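Local coordinates for protein putative oxidoreductase (PDB 3E82) that probably acts as an NAD(P)-dependent oxidoreductase of the Gfo/Idh/MocA family, though its substrate is not established, at residues 39-44 with 57-62; 8-13 with 33-38; 83-88 with 108-113. One frame throughout, in Å; residues are numbered along the deposited sequence.

Contact 1 of 3, residues 39-44 with 57-62; sequences ASRDEE and ASPEAA
The guanidinium of R41 lies flat over the start of the segment 57-62. Beneath one of its faces sit A57 O, 3.4 Å from the plane and displaced toward the rim, and S58 CA, also off-centre. P59 CD approaches NH2 obliquely. Both segments belong to the NAD-binding Rossmann domain: 39-44 begins at the last residue of strand 33-39. The other segment, 57-62, leads from edge strand 54-56 into helix 59-64. The contact therefore joins two neighbouring turns at the C-terminal ends of strands 33-39 and 54-56.

Although R41 NE comes within 3.5 Å of A57 O, the angle is too poor for a hydrogen bond; the arginine rests on the peptide rather than gripping it. NH1 also touches the methyl CB of A57 at 3.6 Å, and NH2 reaches S58 CB at 3.9 Å. R41 gets there because its chain turns about the CB-CG bond (chi2 -64°), folding the outer part back across the neighbouring turn. The carboxylate of E60 is of opposite charge but stands 5.1 Å away, measured from R41 NH2 to E60 OE1, so at most a diffuse attraction is likely.

Each turn is braced from within. S40 OG accepts from D42 N in an ST turn, and D42 in turn N-caps the next helix, its OD1 taking K45 N. S58 does the same job for helix 59-64, with its OG accepting a weak bond from A61 N. In Rossmann domains the turn after the second strand commonly borders the adenosine end of the cofactor, and S40 lies near, without touching, what looks like the glycine-rich turn, consistent with such a place here. Closer to the sheet, A39 is buried and turns its methyl to the helix: A39 CB meets A62 CB at 3.6 Å and P59 CA at 4.0 Å.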
loop_
_atom_site.group_PDB
_atom_site.type_symbol
_atom_site.label_atom_id
_atom_site.label_comp_id
_atom_site.label_asym_id
_atom_site.label_seq_id
_atom_site.Cartn_x
_atom_site.Cartn_y
_atom_site.Cartn_z
ATOM N N ALA B 39 -29.577 -28.987 -10.042
ATOM C CA ALA B 39 -29.361 -30.102 -9.125
ATOM C C ALA B 39 -29.399 -29.533 -7.711
ATOM O O ALA B 39 -28.587 -28.668 -7.352
ATOM C CB ALA B 39 -28.026 -30.783 -9.392
ATOM N N SER B 40 -30.369 -30.002 -6.932
ATOM C CA SER B 40 -30.555 -29.556 -5.561
ATOM C C SER B 40 -31.455 -30.547 -4.834
ATOM O O SER B 40 -32.377 -31.113 -5.431
ATOM C CB SER B 40 -31.197 -28.168 -5.538
ATOM O OG SER B 40 -31.552 -27.782 -4.216
ATOM N N ARG B 41 -31.181 -30.748 -3.549
ATOM C CA ARG B 41 -31.946 -31.667 -2.711
ATOM C C ARG B 41 -33.256 -31.038 -2.251
ATOM O O ARG B 41 -34.093 -31.717 -1.651
ATOM C CB ARG B 41 -31.134 -32.063 -1.472
ATOM C CG ARG B 41 -29.846 -32.802 -1.757
ATOM C CD ARG B 41 -30.112 -34.137 -2.418
ATOM N NE ARG B 41 -28.873 -34.838 -2.758
ATOM C CZ ARG B 41 -28.828 -36.061 -3.284
ATOM N NH1 ARG B 41 -29.956 -36.722 -3.530
ATOM N NH2 ARG B 41 -27.658 -36.616 -3.577
ATOM N N ASP B 42 -33.428 -29.745 -2.526
ATOM C CA ASP B 42 -34.634 -29.028 -2.122
ATOM C C ASP B 42 -35.423 -28.507 -3.323
ATOM O O ASP B 42 -35.278 -27.346 -3.707
ATOM C CB ASP B 42 -34.262 -27.850 -1.222
ATOM C CG ASP B 42 -35.472 -27.202 -0.582
ATOM O OD1 ASP B 42 -36.599 -27.455 -1.052
ATOM O OD2 ASP B 42 -35.297 -26.431 0.385
ATOM N N GLU B 43 -36.267 -29.359 -3.898
ATOM C CA GLU B 43 -37.057 -28.974 -5.059
ATOM C C GLU B 43 -37.865 -27.701 -4.832
ATOM O O GLU B 43 -37.769 -26.756 -5.614
ATOM C CB GLU B 43 -37.998 -30.107 -5.477
ATOM C CG GLU B 43 -38.883 -29.727 -6.653
ATOM C CD GLU B 43 -39.762 -30.863 -7.139
ATOM O OE1 GLU B 43 -40.585 -31.363 -6.341
ATOM O OE2 GLU B 43 -39.630 -31.250 -8.324
ATOM N N GLU B 44 -38.655 -27.678 -3.765
ATOM C CA GLU B 44 -39.480 -26.516 -3.453
ATOM C C GLU B 44 -38.719 -25.196 -3.458
ATOM O O GLU B 44 -39.202 -24.200 -4.003
ATOM C CB GLU B 44 -40.169 -26.702 -2.101
ATOM C CG GLU B 44 -41.364 -27.645 -2.144
ATOM C CD GLU B 44 -41.899 -27.972 -0.759
ATOM O OE1 GLU B 44 -41.234 -28.739 -0.028
ATOM O OE2 GLU B 44 -42.978 -27.457 -0.397
ATOM N N ALA B 57 -32.280 -34.337 -8.070
ATOM C CA ALA B 57 -31.710 -34.476 -6.738
ATOM C C ALA B 57 -30.193 -34.626 -6.688
ATOM O O ALA B 57 -29.521 -33.849 -6.012
ATOM C CB ALA B 57 -32.374 -35.645 -6.010
ATOM N N SER B 58 -29.640 -35.609 -7.394
ATOM C CA SER B 58 -28.193 -35.812 -7.350
ATOM C C SER B 58 -27.388 -35.084 -8.423
ATOM O O SER B 58 -27.763 -35.059 -9.601
ATOM C CB SER B 58 -27.855 -37.302 -7.422
ATOM O OG SER B 58 -28.052 -37.796 -8.731
ATOM N N PRO B 59 -26.247 -34.497 -8.020
ATOM C CA PRO B 59 -25.339 -33.756 -8.902
ATOM C C PRO B 59 -24.843 -34.640 -10.045
ATOM O O PRO B 59 -24.809 -34.219 -11.199
ATOM C CB PRO B 59 -24.203 -33.348 -7.967
ATOM C CG PRO B 59 -24.871 -33.258 -6.634
ATOM C CD PRO B 59 -25.755 -34.474 -6.631
ATOM N N GLU B 60 -24.466 -35.870 -9.705
ATOM C CA GLU B 60 -23.958 -36.831 -10.679
ATOM C C GLU B 60 -24.950 -37.063 -11.816
ATOM O O GLU B 60 -24.578 -37.051 -12.988
ATOM C CB GLU B 60 -23.652 -38.166 -9.992
ATOM C CG GLU B 60 -22.650 -38.098 -8.836
ATOM C CD GLU B 60 -23.125 -37.218 -7.682
ATOM O OE1 GLU B 60 -24.331 -37.250 -7.353
ATOM O OE2 GLU B 60 -22.289 -36.498 -7.095
ATOM N N ALA B 61 -26.214 -37.280 -11.473
ATOM C CA ALA B 61 -27.242 -37.508 -12.482
ATOM C C ALA B 61 -27.451 -36.268 -13.353
ATOM O O ALA B 61 -27.635 -36.375 -14.571
ATOM C CB ALA B 61 -28.553 -37.900 -11.815
ATOM N N ALA B 62 -27.433 -35.094 -12.727
ATOM C CA ALA B 62 -27.622 -33.841 -13.456
ATOM C C ALA B 62 -26.490 -33.634 -14.454
ATOM O O ALA B 62 -26.719 -33.362 -15.633
ATOM C CB ALA B 62 -27.672 -32.674 -12.483
#

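Contact 2 of 3, residues 8-13 with 33-38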
loop_
_atom_site.group_PDB
_atom_site.type_symbol
_atom_site.label_atom_id
_atom_site.label_comp_id
_atom_site.label_asym_id
_atom_site.label_seq_id
_atom_site.Cartn_x
_atom_site.Cartn_y
_atom_site.Cartn_z
ATOM N N ILE B 8 -28.194 -23.640 -25.824
ATOM C CA ILE B 8 -27.147 -24.295 -25.061
ATOM C C ILE B 8 -27.850 -24.647 -23.750
ATOM O O ILE B 8 -28.113 -23.777 -22.911
ATOM C CB ILE B 8 -25.946 -23.339 -24.823
ATOM C CG1 ILE B 8 -25.246 -23.071 -26.157
ATOM C CG2 ILE B 8 -24.963 -23.951 -23.847
ATOM C CD1 ILE B 8 -24.130 -22.040 -26.082
ATOM N N ASN B 9 -28.180 -25.924 -23.596
ATOM C CA ASN B 9 -28.893 -26.374 -22.405
ATOM C C ASN B 9 -27.974 -26.612 -21.212
ATOM O O ASN B 9 -27.053 -27.433 -21.245
ATOM C CB ASN B 9 -29.731 -27.597 -22.769
ATOM C CG ASN B 9 -30.676 -27.301 -23.934
ATOM O OD1 ASN B 9 -31.345 -26.259 -23.951
ATOM N ND2 ASN B 9 -30.726 -28.202 -24.914
ATOM N N ILE B 10 -28.259 -25.869 -20.150
ATOM C CA ILE B 10 -27.462 -25.884 -18.934
ATOM C C ILE B 10 -28.069 -26.568 -17.709
ATOM O O ILE B 10 -29.273 -26.521 -17.474
ATOM C CB ILE B 10 -27.137 -24.429 -18.513
ATOM C CG1 ILE B 10 -26.408 -23.698 -19.646
ATOM C CG2 ILE B 10 -26.324 -24.420 -17.233
ATOM C CD1 ILE B 10 -26.372 -22.181 -19.462
ATOM N N ALA B 11 -27.199 -27.200 -16.934
ATOM C CA ALA B 11 -27.586 -27.812 -15.674
ATOM C C ALA B 11 -26.775 -27.020 -14.651
ATOM O O ALA B 11 -25.543 -27.002 -14.711
ATOM C CB ALA B 11 -27.186 -29.275 -15.629
ATOM N N LEU B 12 -27.465 -26.314 -13.762
ATOM C CA LEU B 12 -26.802 -25.553 -12.704
ATOM C C LEU B 12 -26.712 -26.504 -11.510
ATOM O O LEU B 12 -27.734 -26.984 -11.017
ATOM C CB LEU B 12 -27.624 -24.313 -12.330
ATOM C CG LEU B 12 -27.195 -23.583 -11.054
ATOM C CD1 LEU B 12 -25.725 -23.188 -11.154
ATOM C CD2 LEU B 12 -28.081 -22.359 -10.834
ATOM N N ILE B 13 -25.490 -26.792 -11.074
ATOM C CA ILE B 13 -25.259 -27.701 -9.955
ATOM C C ILE B 13 -25.171 -26.924 -8.647
ATOM O O ILE B 13 -24.184 -26.234 -8.382
ATOM C CB ILE B 13 -23.958 -28.507 -10.156
ATOM C CG1 ILE B 13 -23.953 -29.161 -11.543
ATOM C CG2 ILE B 13 -23.808 -29.546 -9.050
ATOM C CD1 ILE B 13 -25.155 -30.049 -11.847
ATOM N N LEU B 33 -28.901 -19.185 -24.192
ATOM C CA LEU B 33 -28.621 -20.077 -23.078
ATOM C C LEU B 33 -29.942 -20.498 -22.453
ATOM O O LEU B 33 -30.845 -19.684 -22.284
ATOM C CB LEU B 33 -27.768 -19.374 -22.021
ATOM C CG LEU B 33 -26.378 -18.894 -22.435
ATOM C CD1 LEU B 33 -25.656 -18.389 -21.194
ATOM C CD2 LEU B 33 -25.592 -20.045 -23.085
ATOM N N ASN B 34 -30.059 -21.769 -22.102
ATOM C CA ASN B 34 -31.294 -22.245 -21.500
ATOM C C ASN B 34 -31.018 -23.032 -20.215
ATOM O O ASN B 34 -30.428 -24.105 -20.247
ATOM C CB ASN B 34 -32.058 -23.102 -22.529
ATOM C CG ASN B 34 -33.242 -23.840 -21.930
ATOM O OD1 ASN B 34 -33.976 -23.307 -21.096
ATOM N ND2 ASN B 34 -33.440 -25.075 -22.369
ATOM N N LEU B 35 -31.423 -22.469 -19.086
ATOM C CA LEU B 35 -31.258 -23.139 -17.801
ATOM C C LEU B 35 -32.410 -24.146 -17.712
ATOM O O LEU B 35 -33.534 -23.788 -17.357
ATOM C CB LEU B 35 -31.349 -22.126 -16.659
ATOM C CG LEU B 35 -31.245 -22.699 -15.242
ATOM C CD1 LEU B 35 -30.011 -23.584 -15.108
ATOM C CD2 LEU B 35 -31.193 -21.548 -14.246
ATOM N N ALA B 36 -32.120 -25.401 -18.043
ATOM C CA ALA B 36 -33.130 -26.457 -18.056
ATOM C C ALA B 36 -33.115 -27.361 -16.834
ATOM O O ALA B 36 -34.137 -27.966 -16.493
ATOM C CB ALA B 36 -32.960 -27.299 -19.310
ATOM N N PHE B 37 -31.962 -27.466 -16.182
ATOM C CA PHE B 37 -31.840 -28.320 -15.006
ATOM C C PHE B 37 -31.142 -27.633 -13.832
ATOM O O PHE B 37 -30.263 -26.794 -14.015
ATOM C CB PHE B 37 -31.052 -29.590 -15.353
ATOM C CG PHE B 37 -31.652 -30.398 -16.468
ATOM C CD1 PHE B 37 -32.671 -31.315 -16.216
ATOM C CD2 PHE B 37 -31.196 -30.242 -17.773
ATOM C CE1 PHE B 37 -33.223 -32.066 -17.251
ATOM C CE2 PHE B 37 -31.739 -30.984 -18.816
ATOM C CZ PHE B 37 -32.755 -31.901 -18.557
ATOM N N VAL B 38 -31.551 -28.007 -12.627
ATOM C CA VAL B 38 -30.952 -27.497 -11.403
ATOM C C VAL B 38 -30.804 -28.700 -10.469
ATOM O O VAL B 38 -31.788 -29.388 -10.178
ATOM C CB VAL B 38 -31.840 -26.415 -10.725
ATOM C CG1 VAL B 38 -31.300 -26.087 -9.337
ATOM C CG2 VAL B 38 -31.864 -25.150 -11.572
#
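The first beta-alpha-beta unit of the Rossmann domain is closed here, where strand 8-13 pairs in parallel with strand 33-39, the two linked through helix 17-28. I8 O takes N34 N and N34 O takes I10 N, the latter at 2.8 Å and nearly straight (176°). A beta bulge follows: I10 O accepts from both A36 N and F37 N, each at 3.1 Å and in the carbonyl plane, and the register slips by one residue, so that A11 pairs with F37 and L12 N bonds to F37 O.

On the face carrying N9, A11, N34 and F37, the two asparagines meet. N34 ND2 gives a bond to N9 OD1 at 2.9 Å, with the amide planes 85° apart and the donor well above the plane of N9. The same OD1 also bonds T7 OG1, while N9 ND2 reaches S4 O, which fixes the amide's flip.

The opposite face is apolar and meets helix 17-28 through I10, L12, L33 and L35. L33 lies alongside I8, its CD2 3.7 Å from I8 CB. Further along, L35 CD1 packs against L12 CB at 3.7 Å.

Contact 3 of 3, residues 83-88 with 108-113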
loop_
_atom_site.group_PDB
_atom_site.type_symbol
_atom_site.label_atom_id
_atom_site.label_comp_id
_atom_site.label_asym_id
_atom_site.label_seq_id
_atom_site.Cartn_x
_atom_site.Cartn_y
_atom_site.Cartn_z
ATOM N N LEU B 83 -16.709 -32.960 -9.535
ATOM C CA LEU B 83 -17.850 -32.788 -10.438
ATOM C C LEU B 83 -17.416 -32.292 -11.816
ATOM O O LEU B 83 -18.008 -32.664 -12.831
ATOM C CB LEU B 83 -18.878 -31.821 -9.841
ATOM C CG LEU B 83 -19.747 -32.385 -8.714
ATOM C CD1 LEU B 83 -20.574 -31.280 -8.072
ATOM C CD2 LEU B 83 -20.652 -33.471 -9.288
ATOM N N ALA B 84 -16.390 -31.446 -11.850
ATOM C CA ALA B 84 -15.887 -30.926 -13.111
ATOM C C ALA B 84 -15.297 -32.115 -13.858
ATOM O O ALA B 84 -15.449 -32.246 -15.072
ATOM C CB ALA B 84 -14.811 -29.876 -12.859
ATOM N N ARG B 85 -14.632 -32.986 -13.109
ATOM C CA ARG B 85 -14.016 -34.176 -13.677
ATOM C C ARG B 85 -15.086 -35.071 -14.301
ATOM O O ARG B 85 -14.934 -35.550 -15.425
ATOM C CB ARG B 85 -13.282 -34.946 -12.580
ATOM C CG ARG B 85 -12.096 -35.742 -13.068
ATOM C CD ARG B 85 -11.360 -36.396 -11.906
ATOM N NE ARG B 85 -9.919 -36.456 -12.136
ATOM C CZ ARG B 85 -9.066 -35.489 -11.808
ATOM N NH1 ARG B 85 -9.509 -34.382 -11.230
ATOM N NH2 ARG B 85 -7.769 -35.629 -12.053
ATOM N N LEU B 86 -16.167 -35.285 -13.557
ATOM C CA LEU B 86 -17.266 -36.121 -14.016
ATOM C C LEU B 86 -17.940 -35.513 -15.243
ATOM O O LEU B 86 -18.243 -36.211 -16.209
ATOM C CB LEU B 86 -18.298 -36.285 -12.901
ATOM C CG LEU B 86 -19.375 -37.334 -13.177
ATOM C CD1 LEU B 86 -18.722 -38.711 -13.264
ATOM C CD2 LEU B 86 -20.412 -37.312 -12.075
ATOM N N ALA B 87 -18.179 -34.206 -15.196
ATOM C CA ALA B 87 -18.814 -33.508 -16.309
ATOM C C ALA B 87 -18.000 -33.646 -17.593
ATOM O O ALA B 87 -18.542 -33.986 -18.648
ATOM C CB ALA B 87 -18.999 -32.031 -15.960
ATOM N N LEU B 88 -16.699 -33.374 -17.497
ATOM C CA LEU B 88 -15.806 -33.470 -18.650
ATOM C C LEU B 88 -15.779 -34.883 -19.224
ATOM O O LEU B 88 -15.892 -35.069 -20.437
ATOM C CB LEU B 88 -14.387 -33.036 -18.267
ATOM C CG LEU B 88 -14.202 -31.534 -18.014
ATOM C CD1 LEU B 88 -12.752 -31.263 -17.603
ATOM C CD2 LEU B 88 -14.549 -30.745 -19.280
ATOM N N ARG B 108 -4.405 -28.525 -13.017
ATOM C CA ARG B 108 -3.685 -28.924 -14.223
ATOM C C ARG B 108 -4.286 -30.180 -14.835
ATOM O O ARG B 108 -4.345 -30.313 -16.061
ATOM C CB ARG B 108 -2.201 -29.151 -13.921
ATOM C CG ARG B 108 -1.450 -27.863 -13.637
ATOM C CD ARG B 108 0.061 -28.060 -13.580
ATOM N NE ARG B 108 0.754 -26.773 -13.575
ATOM C CZ ARG B 108 1.238 -26.174 -12.491
ATOM N NH1 ARG B 108 1.123 -26.748 -11.301
ATOM N NH2 ARG B 108 1.817 -24.983 -12.595
ATOM N N GLU B 109 -4.736 -31.096 -13.983
ATOM C CA GLU B 109 -5.330 -32.331 -14.474
ATOM C C GLU B 109 -6.622 -32.018 -15.226
ATOM O O GLU B 109 -6.860 -32.570 -16.296
ATOM C CB GLU B 109 -5.585 -33.305 -13.314
ATOM C CG GLU B 109 -4.306 -33.669 -12.555
ATOM C CD GLU B 109 -4.516 -34.725 -11.475
ATOM O OE1 GLU B 109 -5.591 -34.724 -10.826
ATOM O OE2 GLU B 109 -3.592 -35.543 -11.265
ATOM N N LEU B 110 -7.439 -31.116 -14.682
ATOM C CA LEU B 110 -8.688 -30.738 -15.341
ATOM C C LEU B 110 -8.425 -30.068 -16.690
ATOM O O LEU B 110 -9.110 -30.349 -17.673
ATOM C CB LEU B 110 -9.519 -29.808 -14.448
ATOM C CG LEU B 110 -10.081 -30.461 -13.183
ATOM C CD1 LEU B 110 -10.994 -29.489 -12.464
ATOM C CD2 LEU B 110 -10.859 -31.733 -13.559
ATOM N N ILE B 111 -7.429 -29.186 -16.737
ATOM C CA ILE B 111 -7.082 -28.509 -17.979
ATOM C C ILE B 111 -6.735 -29.552 -19.049
ATOM O O ILE B 111 -7.248 -29.497 -20.171
ATOM C CB ILE B 111 -5.892 -27.537 -17.760
ATOM C CG1 ILE B 111 -6.337 -26.382 -16.847
ATOM C CG2 ILE B 111 -5.401 -26.981 -19.103
ATOM C CD1 ILE B 111 -5.226 -25.405 -16.479
ATOM N N ALA B 112 -5.887 -30.511 -18.687
ATOM C CA ALA B 112 -5.478 -31.572 -19.603
ATOM C C ALA B 112 -6.677 -32.407 -20.040
ATOM O O ALA B 112 -6.798 -32.770 -21.209
ATOM C CB ALA B 112 -4.444 -32.464 -18.934
ATOM N N LEU B 113 -7.562 -32.705 -19.092
ATOM C CA LEU B 113 -8.746 -33.506 -19.376
ATOM C C LEU B 113 -9.683 -32.822 -20.365
ATOM O O LEU B 113 -10.148 -33.448 -21.320
ATOM C CB LEU B 113 -9.496 -33.820 -18.076
ATOM C CG LEU B 113 -10.726 -34.734 -18.183
ATOM C CD1 LEU B 113 -10.316 -36.089 -18.769
ATOM C CD2 LEU B 113 -11.350 -34.919 -16.808
#
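R85 has more of its surface buried here than any other residue, and it spends both its charge and its length on the neighbouring helix. At the outer end, R85 NH2 forms a salt bridge with E109 OE1 at 2.7 Å. The bond is bent (137° at the hydrogen), and the arginine comes in from above the carboxylate, NH2 lying 58° out of that plane. The carboxylate carbon E109 CD sits at the guanidinium edge, so one edge of the arginine is turned to the glutamate while the two flat groups stand at a steep angle to each other. The arginine chain is kinked modestly at chi3 (-146°). Nearer the backbone, R85 CG touches L113 CD2 at 3.9 Å.

L110 comes next. One branch, CD1, goes to A84 CB at 3.9 Å; the other, CD2, lies against R85, 3.8 Å from NH1, and crosses the arginine at about a right angle. The two segments run almost parallel, with axes 10.3 Å apart. They belong to helices 80-89 and 104-116, successive connections of the Rossmann domain: the first joins strand 70-73 to strand 93-96, the second strand 93-96 to strand 121-123. A84 and L88 also touch strand 93-96, so the interface continues down to the sheet, whereas the salt bridge joins two partly exposed residues.

L113 fills the next position along. Its CG is anti to the backbone N, which directs the isobutyl group across to helix 80-89, where CD2 packs 3.9 Å from L88 CB and lies equally close to R85 O. L88 reaches back toward the other helix, its CD1 3.8 Å from the backbone oxygen L110 O and also touching L113 CD2.

All three contacts lie in the N-terminal Rossmann domain, built on one parallel sheet. Contact 2 closes first along the chain, then contact 1 opens, then contact 3. Contacts 1 and 2, with centres about 12 Å apart, share strand 33-39: A39, its last residue, probably bonds through its N to L12 O, carrying the pairing one residue on. I13 is the meeting point, its side chain packing on A39, P59 and A62 of contact 1 and on L83 of contact 3. Contact 3, about 21 Å from contact 1 and 19 Å from contact 2, continues the helical layer as P59 and E60 pack against helix 80-89. Together they tie sheet and helices 59-64, 80-89 and 104-116 into the domain that probably holds the nicotinamide cofactor.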